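PDB 3MR7: Adenylate/guanylate cyclase/hydrolase, alpha/beta fold family from Ruegeria pomeroyi, which probably acts as an adenylate cyclase, the part present being the nucleotide cyclase catalytic domain of a longer protein that also carries an alpha/beta-hydrolase family region. Local coordinates for residues A[5-16]-A[94-105]; A[43-51]-A[62-73]. All blocks are in the same frame, centred on the assembly; numbering follows the deposited sequence.

Contact 1. Residues A[5-16]-A[94-105]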
# COMPACT_ATOMS: atom_id res chain seq x y z
N ARG A 5 0.98 -1.36 30.25
CA ARG A 5 1.88 -1.87 29.25
C ARG A 5 1.69 -3.36 29.22
O ARG A 5 1.78 -4.01 30.24
CB ARG A 5 3.34 -1.57 29.62
CG ARG A 5 3.67 -0.09 29.84
CD ARG A 5 5.12 0.08 30.32
NE ARG A 5 5.48 1.48 30.54
CZ ARG A 5 5.86 2.29 29.56
NH1 ARG A 5 5.90 1.83 28.32
NH2 ARG A 5 6.16 3.56 29.81
N ARG A 6 1.39 -3.92 28.06
CA ARG A 6 1.61 -5.34 27.95
C ARG A 6 2.19 -5.80 26.59
O ARG A 6 2.38 -5.02 25.66
CB ARG A 6 0.39 -6.14 28.44
CG ARG A 6 -0.89 -6.03 27.65
CD ARG A 6 -1.94 -6.93 28.30
NE ARG A 6 -3.15 -7.13 27.50
CZ ARG A 6 -3.32 -8.12 26.63
NH1 ARG A 6 -2.35 -9.00 26.42
NH2 ARG A 6 -4.46 -8.23 25.95
N LEU A 7 2.50 -7.09 26.53
CA LEU A 7 2.98 -7.75 25.34
C LEU A 7 1.75 -8.19 24.52
O LEU A 7 0.87 -8.88 25.01
CB LEU A 7 3.81 -8.94 25.82
CG LEU A 7 4.81 -9.72 25.01
CD1 LEU A 7 5.66 -8.81 24.15
CD2 LEU A 7 5.66 -10.45 26.01
N CYS A 8 1.64 -7.75 23.26
CA CYS A 8 0.40 -8.01 22.54
C CYS A 8 0.62 -8.41 21.11
O CYS A 8 1.60 -8.04 20.49
CB CYS A 8 -0.52 -6.78 22.56
SG CYS A 8 -2.03 -7.00 23.52
N ALA A 9 -0.33 -9.17 20.59
CA ALA A 9 -0.34 -9.51 19.19
C ALA A 9 -1.25 -8.50 18.48
O ALA A 9 -2.45 -8.49 18.69
CB ALA A 9 -0.86 -10.91 19.01
N ILE A 10 -0.66 -7.66 17.66
CA ILE A 10 -1.42 -6.69 16.90
C ILE A 10 -1.59 -7.18 15.46
O ILE A 10 -0.66 -7.73 14.87
CB ILE A 10 -0.71 -5.34 16.88
CG1 ILE A 10 -0.62 -4.79 18.29
CG2 ILE A 10 -1.44 -4.35 16.03
CD1 ILE A 10 0.50 -5.34 19.03
N LEU A 11 -2.78 -6.95 14.92
CA LEU A 11 -3.17 -7.32 13.58
C LEU A 11 -3.75 -6.09 12.88
O LEU A 11 -4.69 -5.49 13.38
CB LEU A 11 -4.18 -8.47 13.64
CG LEU A 11 -5.26 -8.76 12.59
CD1 LEU A 11 -5.19 -7.93 11.30
CD2 LEU A 11 -5.28 -10.24 12.27
N ALA A 12 -3.16 -5.68 11.76
CA ALA A 12 -3.69 -4.60 10.94
C ALA A 12 -4.19 -5.15 9.61
O ALA A 12 -3.56 -6.03 9.02
CB ALA A 12 -2.63 -3.50 10.70
N ALA A 13 -5.30 -4.61 9.12
CA ALA A 13 -5.88 -5.00 7.84
C ALA A 13 -6.51 -3.83 7.06
O ALA A 13 -7.08 -2.93 7.66
CB ALA A 13 -6.92 -6.12 8.04
N ASP A 14 -6.41 -3.88 5.74
CA ASP A 14 -7.00 -2.87 4.85
C ASP A 14 -7.48 -3.58 3.60
O ASP A 14 -7.20 -4.74 3.39
CB ASP A 14 -5.94 -1.84 4.46
CG ASP A 14 -6.52 -0.46 4.07
OD1 ASP A 14 -7.75 -0.29 3.82
OD2 ASP A 14 -5.67 0.46 4.01
N MSE A 15 -8.23 -2.88 2.77
CA MSE A 15 -8.75 -3.47 1.56
C MSE A 15 -7.87 -3.03 0.42
O MSE A 15 -7.56 -1.85 0.29
CB MSE A 15 -10.15 -2.98 1.28
CG MSE A 15 -10.78 -3.75 0.12
SE MSE A 15 -12.42 -2.96 -0.57
CE MSE A 15 -12.84 -4.25 -1.96
N ALA A 16 -7.48 -3.98 -0.42
CA ALA A 16 -6.64 -3.66 -1.56
C ALA A 16 -7.52 -3.12 -2.66
O ALA A 16 -8.73 -3.36 -2.66
CB ALA A 16 -5.94 -4.89 -2.05
N ILE A 94 -12.39 -8.63 -4.41
CA ILE A 94 -12.07 -7.87 -3.22
C ILE A 94 -10.97 -8.64 -2.53
O ILE A 94 -11.08 -9.84 -2.36
CB ILE A 94 -13.29 -7.76 -2.27
CG1 ILE A 94 -14.40 -6.96 -2.93
CG2 ILE A 94 -12.89 -7.17 -0.92
CD1 ILE A 94 -15.45 -6.42 -1.96
N GLN A 95 -9.89 -7.99 -2.16
CA GLN A 95 -8.90 -8.67 -1.35
C GLN A 95 -8.42 -7.81 -0.22
O GLN A 95 -8.19 -6.61 -0.41
CB GLN A 95 -7.69 -9.07 -2.17
CG GLN A 95 -7.95 -10.03 -3.26
CD GLN A 95 -6.71 -10.22 -4.14
OE1 GLN A 95 -6.27 -9.28 -4.82
NE2 GLN A 95 -6.13 -11.40 -4.09
N TYR A 96 -8.24 -8.42 0.93
CA TYR A 96 -7.64 -7.70 2.04
C TYR A 96 -6.10 -7.85 2.07
O TYR A 96 -5.55 -8.75 1.45
CB TYR A 96 -8.29 -8.15 3.32
CG TYR A 96 -9.75 -7.79 3.39
CD1 TYR A 96 -10.16 -6.48 3.61
CD2 TYR A 96 -10.73 -8.75 3.24
CE1 TYR A 96 -11.49 -6.15 3.68
CE2 TYR A 96 -12.05 -8.44 3.29
CZ TYR A 96 -12.44 -7.14 3.52
OH TYR A 96 -13.80 -6.85 3.57
N ARG A 97 -5.41 -6.91 2.74
CA ARG A 97 -3.98 -7.07 3.09
C ARG A 97 -3.93 -7.21 4.60
O ARG A 97 -4.75 -6.61 5.30
CB ARG A 97 -3.16 -5.84 2.66
CG ARG A 97 -2.90 -5.73 1.16
CD ARG A 97 -1.89 -4.68 0.92
NE ARG A 97 -2.32 -3.48 1.59
CZ ARG A 97 -2.96 -2.49 0.98
NH1 ARG A 97 -3.17 -2.58 -0.32
NH2 ARG A 97 -3.38 -1.43 1.66
N ILE A 98 -3.01 -8.01 5.13
CA ILE A 98 -2.95 -8.15 6.58
C ILE A 98 -1.54 -8.19 7.09
O ILE A 98 -0.71 -8.87 6.52
CB ILE A 98 -3.69 -9.38 7.09
CG1 ILE A 98 -5.17 -9.28 6.74
CG2 ILE A 98 -3.49 -9.54 8.59
CD1 ILE A 98 -5.93 -10.57 6.87
N GLY A 99 -1.29 -7.43 8.14
CA GLY A 99 -0.02 -7.45 8.85
C GLY A 99 -0.23 -7.82 10.32
O GLY A 99 -1.25 -7.54 10.93
N ILE A 100 0.75 -8.49 10.89
CA ILE A 100 0.65 -8.92 12.27
C ILE A 100 2.01 -8.73 12.89
O ILE A 100 2.99 -9.04 12.26
CB ILE A 100 0.30 -10.40 12.35
CG1 ILE A 100 -1.04 -10.64 11.68
CG2 ILE A 100 0.27 -10.84 13.79
CD1 ILE A 100 -1.47 -12.04 11.70
N ASN A 101 2.08 -8.19 14.10
CA ASN A 101 3.36 -8.00 14.76
C ASN A 101 3.22 -8.26 16.25
O ASN A 101 2.12 -8.50 16.73
CB ASN A 101 3.89 -6.59 14.49
CG ASN A 101 5.23 -6.34 15.14
OD1 ASN A 101 6.08 -7.23 15.21
ND2 ASN A 101 5.44 -5.13 15.64
N ILE A 102 4.32 -8.20 16.99
CA ILE A 102 4.26 -8.32 18.44
C ILE A 102 5.17 -7.30 19.15
O ILE A 102 6.18 -6.85 18.60
CB ILE A 102 4.56 -9.75 18.86
CG1 ILE A 102 3.29 -10.58 18.75
CG2 ILE A 102 5.06 -9.82 20.28
CD1 ILE A 102 3.58 -12.05 18.67
N GLY A 103 4.80 -6.90 20.36
CA GLY A 103 5.63 -5.98 21.10
C GLY A 103 5.05 -5.65 22.46
O GLY A 103 3.92 -6.02 22.76
N ASP A 104 5.85 -4.99 23.30
CA ASP A 104 5.33 -4.27 24.45
C ASP A 104 4.69 -2.98 23.91
O ASP A 104 5.37 -2.15 23.32
CB ASP A 104 6.45 -3.91 25.43
CG ASP A 104 7.01 -5.13 26.17
OD1 ASP A 104 6.37 -6.20 26.16
OD2 ASP A 104 8.10 -5.01 26.78
N ILE A 105 3.39 -2.83 24.05
CA ILE A 105 2.74 -1.60 23.62
C ILE A 105 1.91 -1.14 24.77
O ILE A 105 1.62 -1.92 25.66
CB ILE A 105 1.82 -1.83 22.44
CG1 ILE A 105 0.49 -2.38 22.91
CG2 ILE A 105 2.44 -2.83 21.50
CD1 ILE A 105 0.52 -3.85 23.07
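Leu11 leans at a slant across Ile98 on the sheet face packed by helices 67-84 and 27-47. Its CG is anti to the backbone N (chi1 152°), which carries CD1 over the neighbouring strand to 3.6 Å from Ile98 CG2. The other branch of that isoleucine, CG1, lies 3.8 Å from Ala13 CB, and so Ile98 fills the space between two residues of strand 5-15. On the opposite face Ile10 and Ile105 reach toward each other tip to tip, CD1 to CG2 4.0 Å, where Ala120 and Ala116 of helix 115-126 touch them. The strands are antiparallel (163° between their directions), and a ladder of backbone bonds fixes this register; Ala12 N to Gly99 O and Gly99 N to Ala12 O both measure 2.8 Å. Near the end of strand 5-15, Tyr96 turns its ring edge to Asp14 O. The Asp14 and Arg97 side chains run alongside each other, but their planes stand 78° apart and OD2 to NH2 is 3.8 Å, a long salt bridge. Each has a further partner: Glu124 for Arg97 NE, Ser19 of the second subunit for Asp14 OD1, which also accepts from Met15 N at 2.8 Å. Asp14 probably corresponds to one of the aspartates that bind metal in class III cyclases. The chemistry thus implies an apolar strand pair whose charged pair, only loosely joined, also has partners on helix 115-126 and on the second subunit.

Contact 2. Residues A[43-51]-A[62-73]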
# COMPACT_ATOMS: atom_id res chain seq x y z
N PRO A 43 -16.61 -11.92 12.80
CA PRO A 43 -16.74 -13.23 13.44
C PRO A 43 -15.43 -13.98 13.73
O PRO A 43 -15.24 -14.44 14.85
CB PRO A 43 -17.60 -14.00 12.43
CG PRO A 43 -18.50 -12.95 11.95
CD PRO A 43 -17.58 -11.78 11.70
N ALA A 44 -14.54 -14.11 12.74
CA ALA A 44 -13.29 -14.83 12.92
C ALA A 44 -12.48 -14.22 14.06
O ALA A 44 -11.80 -14.93 14.80
CB ALA A 44 -12.45 -14.84 11.59
N ILE A 45 -12.53 -12.91 14.16
CA ILE A 45 -11.78 -12.18 15.16
C ILE A 45 -12.32 -12.45 16.56
O ILE A 45 -11.56 -12.73 17.48
CB ILE A 45 -11.85 -10.67 14.93
CG1 ILE A 45 -10.94 -10.25 13.76
CG2 ILE A 45 -11.47 -9.94 16.18
CD1 ILE A 45 -10.86 -8.75 13.49
N ALA A 46 -13.64 -12.37 16.72
CA ALA A 46 -14.30 -12.79 17.96
C ALA A 46 -14.05 -14.26 18.29
O ALA A 46 -13.58 -14.57 19.38
CB ALA A 46 -15.76 -12.53 17.87
N GLN A 47 -14.38 -15.16 17.38
CA GLN A 47 -14.09 -16.57 17.60
C GLN A 47 -12.68 -16.80 18.13
O GLN A 47 -12.47 -17.70 18.94
CB GLN A 47 -14.29 -17.39 16.31
CG GLN A 47 -15.34 -18.50 16.42
CD GLN A 47 -14.82 -19.73 17.15
OE1 GLN A 47 -13.74 -20.23 16.84
NE2 GLN A 47 -15.60 -20.23 18.11
N ALA A 48 -11.74 -15.98 17.69
CA ALA A 48 -10.32 -16.17 18.00
C ALA A 48 -9.85 -15.45 19.26
O ALA A 48 -8.66 -15.42 19.55
CB ALA A 48 -9.46 -15.72 16.81
N GLY A 49 -10.78 -14.82 19.98
CA GLY A 49 -10.48 -14.14 21.23
C GLY A 49 -10.04 -12.69 21.09
O GLY A 49 -9.80 -11.97 22.09
N GLY A 50 -9.93 -12.24 19.86
CA GLY A 50 -9.43 -10.91 19.62
C GLY A 50 -10.43 -9.82 19.92
O GLY A 50 -11.60 -10.09 20.18
N GLN A 51 -9.94 -8.58 19.90
CA GLN A 51 -10.80 -7.42 19.97
C GLN A 51 -10.38 -6.45 18.90
O GLN A 51 -9.19 -6.16 18.76
CB GLN A 51 -10.66 -6.67 21.29
CG GLN A 51 -10.66 -7.51 22.52
CD GLN A 51 -10.43 -6.65 23.73
OE1 GLN A 51 -9.64 -7.00 24.61
NE2 GLN A 51 -11.08 -5.49 23.77
N ALA A 62 -6.61 -4.75 15.34
CA ALA A 62 -7.20 -5.61 16.35
C ALA A 62 -6.10 -6.23 17.16
O ALA A 62 -4.97 -6.26 16.73
CB ALA A 62 -8.08 -6.68 15.73
N ARG A 63 -6.44 -6.74 18.33
CA ARG A 63 -5.40 -7.33 19.16
C ARG A 63 -5.85 -8.61 19.78
O ARG A 63 -7.03 -8.83 20.03
CB ARG A 63 -4.96 -6.35 20.23
CG ARG A 63 -5.94 -6.19 21.36
CD ARG A 63 -5.60 -4.95 22.14
NE ARG A 63 -6.71 -4.58 23.01
CZ ARG A 63 -6.89 -5.08 24.22
NH1 ARG A 63 -6.05 -5.97 24.72
NH2 ARG A 63 -7.93 -4.69 24.94
N PHE A 64 -4.87 -9.45 20.06
CA PHE A 64 -5.07 -10.83 20.48
C PHE A 64 -4.14 -11.18 21.66
O PHE A 64 -3.11 -10.55 21.89
CB PHE A 64 -4.79 -11.79 19.31
CG PHE A 64 -5.71 -11.63 18.14
CD1 PHE A 64 -6.77 -12.51 17.95
CD2 PHE A 64 -5.50 -10.62 17.20
CE1 PHE A 64 -7.63 -12.38 16.86
CE2 PHE A 64 -6.35 -10.48 16.10
CZ PHE A 64 -7.42 -11.36 15.93
N ASP A 65 -4.51 -12.22 22.40
CA ASP A 65 -3.74 -12.60 23.56
C ASP A 65 -2.61 -13.53 23.20
O ASP A 65 -1.58 -13.53 23.87
CB ASP A 65 -4.63 -13.25 24.59
CG ASP A 65 -5.43 -12.23 25.36
OD1 ASP A 65 -4.91 -11.10 25.56
OD2 ASP A 65 -6.57 -12.57 25.75
N THR A 66 -2.81 -14.33 22.16
CA THR A 66 -1.72 -15.16 21.67
C THR A 66 -1.32 -14.76 20.27
O THR A 66 -2.14 -14.25 19.53
CB THR A 66 -2.05 -16.67 21.72
OG1 THR A 66 -3.34 -16.93 21.12
CG2 THR A 66 -2.05 -17.12 23.15
N ALA A 67 -0.06 -14.97 19.92
CA ALA A 67 0.38 -14.83 18.54
C ALA A 67 -0.33 -15.86 17.65
O ALA A 67 -0.80 -15.54 16.56
CB ALA A 67 1.88 -14.98 18.45
N GLN A 68 -0.47 -17.08 18.13
CA GLN A 68 -1.19 -18.07 17.36
C GLN A 68 -2.58 -17.57 16.92
O GLN A 68 -2.93 -17.71 15.74
CB GLN A 68 -1.28 -19.36 18.13
CG GLN A 68 -1.19 -20.60 17.28
CD GLN A 68 -1.35 -21.89 18.09
OE1 GLN A 68 -1.36 -21.88 19.33
NE2 GLN A 68 -1.47 -23.02 17.39
N ALA A 69 -3.37 -16.99 17.83
CA ALA A 69 -4.76 -16.63 17.51
C ALA A 69 -4.87 -15.52 16.47
O ALA A 69 -5.75 -15.54 15.63
CB ALA A 69 -5.53 -16.26 18.76
N ALA A 70 -3.98 -14.54 16.54
CA ALA A 70 -3.91 -13.53 15.51
C ALA A 70 -3.71 -14.22 14.16
O ALA A 70 -4.42 -13.92 13.19
CB ALA A 70 -2.78 -12.55 15.77
N LEU A 71 -2.78 -15.16 14.12
CA LEU A 71 -2.41 -15.76 12.84
C LEU A 71 -3.48 -16.68 12.27
O LEU A 71 -3.78 -16.62 11.09
CB LEU A 71 -1.04 -16.45 12.91
CG LEU A 71 -0.52 -16.95 11.55
CD1 LEU A 71 -0.67 -15.88 10.48
CD2 LEU A 71 0.93 -17.42 11.65
N ARG A 72 -4.08 -17.53 13.10
CA ARG A 72 -5.13 -18.41 12.59
C ARG A 72 -6.31 -17.57 12.15
O ARG A 72 -7.03 -17.91 11.20
CB ARG A 72 -5.60 -19.39 13.65
CG ARG A 72 -4.54 -20.40 14.04
CD ARG A 72 -4.94 -21.05 15.35
NE ARG A 72 -4.13 -22.22 15.68
CZ ARG A 72 -4.44 -23.07 16.65
NH1 ARG A 72 -5.53 -22.88 17.38
NH2 ARG A 72 -3.66 -24.12 16.89
N CYS A 73 -6.50 -16.47 12.84
CA CYS A 73 -7.60 -15.59 12.49
C CYS A 73 -7.38 -15.02 11.08
O CYS A 73 -8.29 -15.07 10.24
CB CYS A 73 -7.73 -14.50 13.54
SG CYS A 73 -8.93 -13.25 13.22
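Gln51 and Arg63 extend side by side in the same direction from an antiparallel hydrogen-bonded pair, with Gln51 N to Arg63 O at 2.9 Å and Arg63 N to Gln51 O at 2.8 Å. Gln51 OE1 lies over one face of the guanidinium, 2.9 Å from Arg63 NH2, but the angle is too poor for a hydrogen bond; with the planes 56° apart the two groups are in contact without being stacked. Arg63 reaches it with CG between the backbone N and the carbonyl carbon (chi1 74°) and an extended chain beyond. An alanine in place of Arg63 would remove the guanidinium that Gln51 OE1 lies against, and the amide would probably be left without its neighbour and freer to turn. Further back, Cys73 points SG at helix 43-47, 3.7 Å from Ile45 CG1, while its CB lies 3.9 Å from Ala48 CB. Ala48 CB also meets the edge of the Phe64 ring, 3.8 Å from CE1. Gly50 CA sits over the ring face in a CH-pi contact, 3.9 Å from the centroid, where a beta carbon would clash. Gly49, with positive phi, closes the helix in a Schellman motif. Small residues therefore let the helix end turn closely past Phe64 into the strand, with the polar pair lying at the margin of an apolar joint.

Contact 2 is nested within the chain loop closed by contact 1, and their centres lie about 10 Å apart. Both belong to one sheet: strand 59-64 flanks strand 4-15 on the edge not taken by strand 96-107, with Leu11 O 2.8 Å from Ala62 N, a probable hydrogen bond. A salt bridge, Arg6 NH2 to Asp65 OD1 at 2.9 Å, ties the far end of the strand pair to the turn before helix 67-84. Ala67 of that helix packs on Ile102. In class III cyclases the metal-binding aspartates lie on the first strand and at the turn of the following hairpin, here probably near Asp14 and between strands 51-56 and 59-64; contact 2 joins the hairpin at its opposite end.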